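Local coordinates for protein POP2 (Saccharomyces cerevisiae, PDB 1UOC) that is a 3'-exoribonuclease preferring poly(A) and probably a catalytic subunit of the CCR4-NOT mRNA deadenylase, this chain being the protein's RNase D domain, at residues A[64-69]-A[184-189]; A[148-151]-A[155-158]. All blocks are in the same frame, centred on the assembly; numbering follows the deposited sequence.

After strand 17-19, helix 24-34 and strand 40-48 the chain enters helix 61-73, which supplies residues 64-69 of contact 1, and then adds three more strands of the sheet (77-86, 99-103, 157-160) and several helices before returning with helix 183-193. The meeting of 64-69 with 184-189 therefore closes a long loop of 114 residues. Contact 2 lies wholly within that loop: residues 148-151 follow helix 138-146, and after three intervening residues the chain doubles back on itself at 155-158, where strand 157-160 begins. Contact 1 thus ties two helices together, contact 2 a loop to a sheet strand. Their centres are 22 Å apart and their nearest atoms about 7 Å, without touching.

Contact 1 of 2, residues A[64-69]-A[184-189]; sequences YHYQTM and EDFEWW
Only three side chains bridge the two helices at residues 64-69 and 184-189, and one of the bridging atoms is a sulfur: Met69 SD approaches the ring of Phe186 obliquely. It is 4.9 Å from the ring centroid and 29° off the ring normal, a Met-aromatic contact. The closest ring atom, Phe186 CZ, is 4.4 Å from Met69 SD, so the sulfur approaches the far end of the ring.

The other half of the contact is made nearer the Phe186 backbone. Tyr66 and Phe186 both point from their helices toward the opposite one, each with CG anti to the backbone N, and the two side chains run antiparallel alongside one another. As a result Tyr66 CE1 comes to rest 4.0 Å from Phe186 CB, beside the stem of the neighbour and not against its ring. The aromatic pair is accordingly loose: the centroids are 6.0 Å apart and the planes are inclined at 33°, which is neither a stack nor an edge-to-face arrangement. Phe186 is thus approached at CB by Tyr66 and at the end of its ring by Met69.

No hydrogen bond crosses the interface. The closest CA atoms, those of Tyr66 and Phe186, are 9.0 Å apart, and just 121 Å² is buried, consistent with helices bridged by side chains alone. All three participants are nevertheless buried in the whole protein: Tyr66 also touches Tyr283, and Met69 packs on Tyr165 of helix 165-174 and on Met179. The arrangement is an apolar helix-helix contact in a DEDD-type nuclease domain, joining helix 61-73 to helix 183-193 with the side chain of Phe186 about 9 Å from that of Asp166, a predicted catalytic metal ligand.

Contact 2 of 2, residues A[148-151]-A[155-158]; sequences SGLM and SVTW
Trp158 and Leu150 meet through both a polar and an apolar contact. The indole N-H of Trp158 is directed at the backbone carbonyl of Leu150, with Trp158 NE1 3.0 Å from Leu150 O and an N-H...O angle of 155°. The oxygen lies at the edge of the indole, slightly tilted from its plane, while the N-H approaches from above the carbonyl plane, 45° out of it. This bond gives the buried indole nitrogen an acceptor.

Beside it, Leu150 CB lies 3.7 Å from Trp158 CZ2, the leucine side chain running roughly perpendicular to that of the tryptophan. Met151 adds a sulfur to the same carbon: its CA-CB bond leads away from the strand, but bends at both chi2 and chi3 accompany the return of SD to 3.4 Å from Trp158 CZ2. The sulfur sits 63° off the normal of the six-membered ring, an oblique Met-aromatic contact.

Val156, third in buried area, packs against the carbonyl groups of Gly149 and Leu150. Its CG1 is 3.6 Å from Leu150 O and 4.2 Å from Leu150 CD2, and its CG2 reaches Gly149 O.

Before Leu150, an ST turn in which Ser148 OG accepts from Leu150 N follows helix 138-146, and Gly149 takes a positive phi. Leu150, Val156 and Trp158 all touch Val41 of the adjacent strand 40-48. The whole is a helix-to-strand connection folded back onto the start of strand 157-160, the strand between 40-48 and 197-199 in the mixed sheet of the RNase H-like nuclease domain.

Contact 1 of 2, residues A[64-69]-A[184-189]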
ATOM      1  N   TYR A  64      17.426   5.913  12.208  1.00 67.14           N
ATOM      2  CA  TYR A  64      16.456   6.329  13.210  1.00 67.73           C
ATOM      3  C   TYR A  64      15.066   5.877  12.771  1.00 66.60           C
ATOM      4  O   TYR A  64      14.309   5.323  13.567  1.00 65.62           O
ATOM      5  CB  TYR A  64      16.452   7.851  13.398  1.00 69.21           C
ATOM      6  CG  TYR A  64      15.374   8.291  14.363  1.00 71.26           C
ATOM      7  CD1 TYR A  64      15.375   7.843  15.683  1.00 72.54           C
ATOM      8  CD2 TYR A  64      14.305   9.078  13.938  1.00 72.59           C
ATOM      9  CE1 TYR A  64      14.339   8.156  16.558  1.00 73.91           C
ATOM     10  CE2 TYR A  64      13.256   9.402  14.807  1.00 74.49           C
ATOM     11  CZ  TYR A  64      13.281   8.933  16.116  1.00 74.61           C
ATOM     12  OH  TYR A  64      12.244   9.215  16.980  1.00 74.78           O
ATOM     13  N   HIS A  65      14.735   6.116  11.502  1.00 65.75           N
ATOM     14  CA  HIS A  65      13.436   5.719  10.962  1.00 65.64           C
ATOM     15  C   HIS A  65      13.235   4.211  11.078  1.00 63.04           C
ATOM     16  O   HIS A  65      12.161   3.747  11.473  1.00 62.81           O
ATOM     17  CB  HIS A  65      13.308   6.146   9.491  1.00 69.34           C
ATOM     18  CG  HIS A  65      13.194   7.628   9.301  1.00 73.48           C
ATOM     19  ND1 HIS A  65      12.287   8.398   9.997  1.00 74.66           N
ATOM     20  CD2 HIS A  65      13.867   8.477   8.487  1.00 75.35           C
ATOM     21  CE1 HIS A  65      12.406   9.660   9.621  1.00 76.47           C
ATOM     22  NE2 HIS A  65      13.356   9.735   8.707  1.00 77.06           N
ATOM     23  N   TYR A  66      14.270   3.448  10.735  1.00 59.76           N
ATOM     24  CA  TYR A  66      14.193   1.998  10.818  1.00 57.03           C
ATOM     25  C   TYR A  66      14.043   1.512  12.263  1.00 56.14           C
ATOM     26  O   TYR A  66      13.265   0.599  12.537  1.00 54.52           O
ATOM     27  CB  TYR A  66      15.433   1.357  10.193  1.00 56.31           C
ATOM     28  CG  TYR A  66      15.621  -0.070  10.642  1.00 55.79           C
ATOM     29  CD1 TYR A  66      14.717  -1.065  10.266  1.00 55.33           C
ATOM     30  CD2 TYR A  66      16.633  -0.402  11.539  1.00 54.50           C
ATOM     31  CE1 TYR A  66      14.809  -2.356  10.790  1.00 56.05           C
ATOM     32  CE2 TYR A  66      16.737  -1.683  12.061  1.00 56.42           C
ATOM     33  CZ  TYR A  66      15.822  -2.657  11.691  1.00 56.58           C
ATOM     34  OH  TYR A  66      15.910  -3.915  12.251  1.00 57.34           O
ATOM     35  N   GLN A  67      14.793   2.114  13.182  1.00 56.07           N
ATOM     36  CA  GLN A  67      14.731   1.732  14.590  1.00 56.40           C
ATOM     37  C   GLN A  67      13.406   2.110  15.230  1.00 55.22           C
ATOM     38  O   GLN A  67      12.919   1.424  16.125  1.00 54.28           O
ATOM     39  CB  GLN A  67      15.882   2.377  15.375  1.00 59.66           C
ATOM     40  CG  GLN A  67      17.165   1.557  15.354  1.00 62.67           C
ATOM     41  CD  GLN A  67      16.959   0.163  15.921  1.00 65.64           C
ATOM     42  OE1 GLN A  67      17.833  -0.698  15.814  1.00 68.89           O
ATOM     43  NE2 GLN A  67      15.796  -0.065  16.531  1.00 67.26           N
ATOM     44  N   THR A  68      12.835   3.214  14.765  1.00 55.34           N
ATOM     45  CA  THR A  68      11.560   3.701  15.266  1.00 56.25           C
ATOM     46  C   THR A  68      10.486   2.730  14.812  1.00 57.58           C
ATOM     47  O   THR A  68       9.550   2.416  15.543  1.00 56.78           O
ATOM     48  CB  THR A  68      11.233   5.095  14.683  1.00 56.26           C
ATOM     49  OG1 THR A  68      12.202   6.047  15.138  1.00 56.02           O
ATOM     50  CG2 THR A  68       9.837   5.542  15.103  1.00 56.09           C
ATOM     51  N   MET A  69      10.639   2.254  13.583  1.00 59.36           N
ATOM     52  CA  MET A  69       9.680   1.328  13.007  1.00 60.74           C
ATOM     53  C   MET A  69       9.779  -0.056  13.632  1.00 60.70           C
ATOM     54  O   MET A  69       8.765  -0.688  13.909  1.00 61.45           O
ATOM     55  CB  MET A  69       9.882   1.250  11.491  1.00 60.27           C
ATOM     56  CG  MET A  69       8.962   0.261  10.790  1.00 61.16           C
ATOM     57  SD  MET A  69       9.870  -1.145  10.146  1.00 61.66           S
ATOM     58  CE  MET A  69       9.852  -2.250  11.497  1.00 59.30           C
ATOM     59  N   GLU A 184      19.823  -3.501   7.352  1.00 54.38           N
ATOM     60  CA  GLU A 184      20.404  -4.321   6.294  1.00 53.31           C
ATOM     61  C   GLU A 184      19.649  -5.640   6.061  1.00 51.56           C
ATOM     62  O   GLU A 184      19.296  -5.962   4.926  1.00 48.14           O
ATOM     63  CB  GLU A 184      21.876  -4.598   6.630  1.00 55.34           C
ATOM     64  CG  GLU A 184      22.481  -3.577   7.615  1.00 59.82           C
ATOM     65  CD  GLU A 184      22.430  -2.133   7.109  1.00 62.95           C
ATOM     66  OE1 GLU A 184      22.553  -1.198   7.939  1.00 63.89           O
ATOM     67  OE2 GLU A 184      22.280  -1.929   5.883  1.00 63.39           O
ATOM     68  N   ASP A 185      19.400  -6.395   7.130  1.00 49.81           N
ATOM     69  CA  ASP A 185      18.694  -7.669   7.014  1.00 49.01           C
ATOM     70  C   ASP A 185      17.222  -7.464   6.667  1.00 47.83           C
ATOM     71  O   ASP A 185      16.595  -8.317   6.032  1.00 46.67           O
ATOM     72  CB  ASP A 185      18.808  -8.469   8.317  1.00 52.16           C
ATOM     73  CG  ASP A 185      20.256  -8.778   8.699  1.00 56.62           C
ATOM     74  OD1 ASP A 185      20.464  -9.603   9.621  1.00 58.23           O
ATOM     75  OD2 ASP A 185      21.184  -8.198   8.093  1.00 56.94           O
ATOM     76  N   PHE A 186      16.671  -6.334   7.099  1.00 45.57           N
ATOM     77  CA  PHE A 186      15.281  -6.001   6.814  1.00 43.49           C
ATOM     78  C   PHE A 186      15.150  -5.831   5.306  1.00 40.67           C
ATOM     79  O   PHE A 186      14.277  -6.413   4.665  1.00 39.37           O
ATOM     80  CB  PHE A 186      14.912  -4.697   7.527  1.00 43.51           C
ATOM     81  CG  PHE A 186      13.615  -4.089   7.074  1.00 42.89           C
ATOM     82  CD1 PHE A 186      12.410  -4.747   7.281  1.00 43.21           C
ATOM     83  CD2 PHE A 186      13.596  -2.824   6.491  1.00 42.91           C
ATOM     84  CE1 PHE A 186      11.195  -4.146   6.919  1.00 43.58           C
ATOM     85  CE2 PHE A 186      12.393  -2.220   6.129  1.00 41.63           C
ATOM     86  CZ  PHE A 186      11.193  -2.883   6.344  1.00 42.30           C
ATOM     87  N   GLU A 187      16.037  -5.032   4.739  1.00 39.87           N
ATOM     88  CA  GLU A 187      16.015  -4.788   3.306  1.00 41.14           C
ATOM     89  C   GLU A 187      16.183  -6.071   2.502  1.00 38.39           C
ATOM     90  O   GLU A 187      15.559  -6.237   1.452  1.00 40.06           O
ATOM     91  CB  GLU A 187      17.100  -3.781   2.932  1.00 42.84           C
ATOM     92  CG  GLU A 187      16.840  -2.399   3.500  1.00 52.11           C
ATOM     93  CD  GLU A 187      17.852  -1.363   3.037  1.00 56.67           C
ATOM     94  OE1 GLU A 187      17.619  -0.160   3.283  1.00 61.80           O
ATOM     95  OE2 GLU A 187      18.876  -1.747   2.434  1.00 58.68           O
ATOM     96  N   TRP A 188      17.016  -6.977   3.000  1.00 36.30           N
ATOM     97  CA  TRP A 188      17.246  -8.242   2.313  1.00 35.60           C
ATOM     98  C   TRP A 188      15.935  -9.015   2.188  1.00 33.18           C
ATOM     99  O   TRP A 188      15.563  -9.440   1.104  1.00 33.79           O
ATOM    100  CB  TRP A 188      18.272  -9.097   3.072  1.00 36.79           C
ATOM    101  CG  TRP A 188      18.719 -10.307   2.293  1.00 37.49           C
ATOM    102  CD1 TRP A 188      19.713 -10.353   1.355  1.00 36.38           C
ATOM    103  CD2 TRP A 188      18.142 -11.622   2.331  1.00 34.83           C
ATOM    104  NE1 TRP A 188      19.788 -11.612   0.804  1.00 34.65           N
ATOM    105  CE2 TRP A 188      18.838 -12.412   1.381  1.00 34.31           C
ATOM    106  CE3 TRP A 188      17.097 -12.208   3.066  1.00 34.22           C
ATOM    107  CZ2 TRP A 188      18.528 -13.760   1.151  1.00 31.28           C
ATOM    108  CZ3 TRP A 188      16.783 -13.555   2.834  1.00 34.31           C
ATOM    109  CH2 TRP A 188      17.500 -14.311   1.880  1.00 34.00           C
ATOM    110  N   TRP A 189      15.233  -9.196   3.301  1.00 31.91           N
ATOM    111  CA  TRP A 189      13.972  -9.925   3.293  1.00 31.96           C
ATOM    112  C   TRP A 189      12.916  -9.250   2.433  1.00 31.69           C
ATOM    113  O   TRP A 189      12.171  -9.925   1.721  1.00 32.58           O
ATOM    114  CB  TRP A 189      13.441 -10.095   4.717  1.00 32.08           C
ATOM    115  CG  TRP A 189      14.110 -11.191   5.458  1.00 34.59           C
ATOM    116  CD1 TRP A 189      15.137 -11.078   6.357  1.00 36.00           C
ATOM    117  CD2 TRP A 189      13.824 -12.590   5.346  1.00 35.64           C
ATOM    118  NE1 TRP A 189      15.507 -12.328   6.811  1.00 36.92           N
ATOM    119  CE2 TRP A 189      14.719 -13.273   6.203  1.00 37.21           C
ATOM    120  CE3 TRP A 189      12.906 -13.336   4.595  1.00 37.33           C
ATOM    121  CZ2 TRP A 189      14.713 -14.670   6.338  1.00 38.66           C
ATOM    122  CZ3 TRP A 189      12.901 -14.730   4.728  1.00 39.82           C
ATOM    123  CH2 TRP A 189      13.801 -15.377   5.591  1.00 38.33           C
TER

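Contact 2 of 2, residues A[148-151]-A[155-158]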
ATOM      1  N   SER A 148      -0.796 -16.194  -2.981  1.00 40.78           N
ATOM      2  CA  SER A 148      -1.570 -15.505  -4.002  1.00 39.41           C
ATOM      3  C   SER A 148      -0.850 -15.338  -5.337  1.00 38.24           C
ATOM      4  O   SER A 148      -1.488 -15.146  -6.377  1.00 37.84           O
ATOM      5  CB  SER A 148      -1.987 -14.124  -3.489  1.00 39.63           C
ATOM      6  OG  SER A 148      -0.853 -13.290  -3.332  1.00 39.93           O
ATOM      7  N   GLY A 149       0.474 -15.403  -5.309  1.00 36.00           N
ATOM      8  CA  GLY A 149       1.232 -15.213  -6.527  1.00 34.33           C
ATOM      9  C   GLY A 149       1.757 -13.788  -6.601  1.00 33.90           C
ATOM     10  O   GLY A 149       2.452 -13.432  -7.538  1.00 34.69           O
ATOM     11  N   LEU A 150       1.433 -12.968  -5.608  1.00 33.34           N
ATOM     12  CA  LEU A 150       1.898 -11.581  -5.588  1.00 33.48           C
ATOM     13  C   LEU A 150       3.303 -11.431  -5.006  1.00 34.14           C
ATOM     14  O   LEU A 150       3.994 -10.446  -5.289  1.00 30.97           O
ATOM     15  CB  LEU A 150       0.936 -10.697  -4.786  1.00 31.51           C
ATOM     16  CG  LEU A 150      -0.466 -10.429  -5.334  1.00 31.91           C
ATOM     17  CD1 LEU A 150      -1.225  -9.495  -4.425  1.00 30.74           C
ATOM     18  CD2 LEU A 150      -0.345  -9.807  -6.680  1.00 35.74           C
ATOM     19  N   MET A 151       3.713 -12.401  -4.188  1.00 34.12           N
ATOM     20  CA  MET A 151       5.024 -12.372  -3.536  1.00 35.58           C
ATOM     21  C   MET A 151       6.114 -13.186  -4.239  1.00 36.65           C
ATOM     22  O   MET A 151       5.830 -14.144  -4.945  1.00 34.99           O
ATOM     23  CB  MET A 151       4.905 -12.881  -2.098  1.00 37.44           C
ATOM     24  CG  MET A 151       3.707 -12.356  -1.316  1.00 38.37           C
ATOM     25  SD  MET A 151       3.585 -10.571  -1.320  1.00 40.58           S
ATOM     26  CE  MET A 151       4.992 -10.093  -0.344  1.00 38.80           C
ATOM     27  N   SER A 155       7.710 -10.442 -11.783  1.00 35.97           N
ATOM     28  CA  SER A 155       6.830 -10.011 -12.870  1.00 35.98           C
ATOM     29  C   SER A 155       5.694  -9.185 -12.263  1.00 33.62           C
ATOM     30  O   SER A 155       4.852  -8.647 -12.974  1.00 32.50           O
ATOM     31  CB  SER A 155       6.273 -11.209 -13.661  1.00 34.32           C
ATOM     32  OG  SER A 155       5.469 -12.052 -12.860  1.00 39.06           O
ATOM     33  N   VAL A 156       5.695  -9.102 -10.935  1.00 32.27           N
ATOM     34  CA  VAL A 156       4.713  -8.340 -10.179  1.00 30.78           C
ATOM     35  C   VAL A 156       5.439  -7.124  -9.599  1.00 31.42           C
ATOM     36  O   VAL A 156       6.482  -7.248  -8.950  1.00 32.02           O
ATOM     37  CB  VAL A 156       4.103  -9.180  -9.022  1.00 30.04           C
ATOM     38  CG1 VAL A 156       3.241  -8.294  -8.127  1.00 30.83           C
ATOM     39  CG2 VAL A 156       3.261 -10.306  -9.582  1.00 26.80           C
ATOM     40  N   THR A 157       4.866  -5.951  -9.834  1.00 31.27           N
ATOM     41  CA  THR A 157       5.431  -4.691  -9.368  1.00 29.75           C
ATOM     42  C   THR A 157       4.609  -4.137  -8.206  1.00 29.38           C
ATOM     43  O   THR A 157       3.421  -3.857  -8.356  1.00 31.13           O
ATOM     44  CB  THR A 157       5.436  -3.659 -10.514  1.00 30.81           C
ATOM     45  OG1 THR A 157       6.227  -4.159 -11.599  1.00 32.91           O
ATOM     46  CG2 THR A 157       5.995  -2.328 -10.052  1.00 32.07           C
ATOM     47  N   TRP A 158       5.230  -3.984  -7.044  1.00 27.92           N
ATOM     48  CA  TRP A 158       4.513  -3.438  -5.891  1.00 26.48           C
ATOM     49  C   TRP A 158       4.679  -1.935  -5.828  1.00 27.00           C
ATOM     50  O   TRP A 158       5.755  -1.410  -6.096  1.00 28.80           O
ATOM     51  CB  TRP A 158       5.008  -4.055  -4.582  1.00 24.23           C
ATOM     52  CG  TRP A 158       4.461  -5.432  -4.301  1.00 24.19           C
ATOM     53  CD1 TRP A 158       4.954  -6.624  -4.745  1.00 24.07           C
ATOM     54  CD2 TRP A 158       3.335  -5.747  -3.480  1.00 24.73           C
ATOM     55  NE1 TRP A 158       4.208  -7.666  -4.246  1.00 25.56           N
ATOM     56  CE2 TRP A 158       3.204  -7.155  -3.466  1.00 25.84           C
ATOM     57  CE3 TRP A 158       2.418  -4.975  -2.752  1.00 28.10           C
ATOM     58  CZ2 TRP A 158       2.191  -7.810  -2.754  1.00 27.59           C
ATOM     59  CZ3 TRP A 158       1.398  -5.628  -2.037  1.00 27.57           C
ATOM     60  CH2 TRP A 158       1.296  -7.031  -2.047  1.00 27.98           C
TER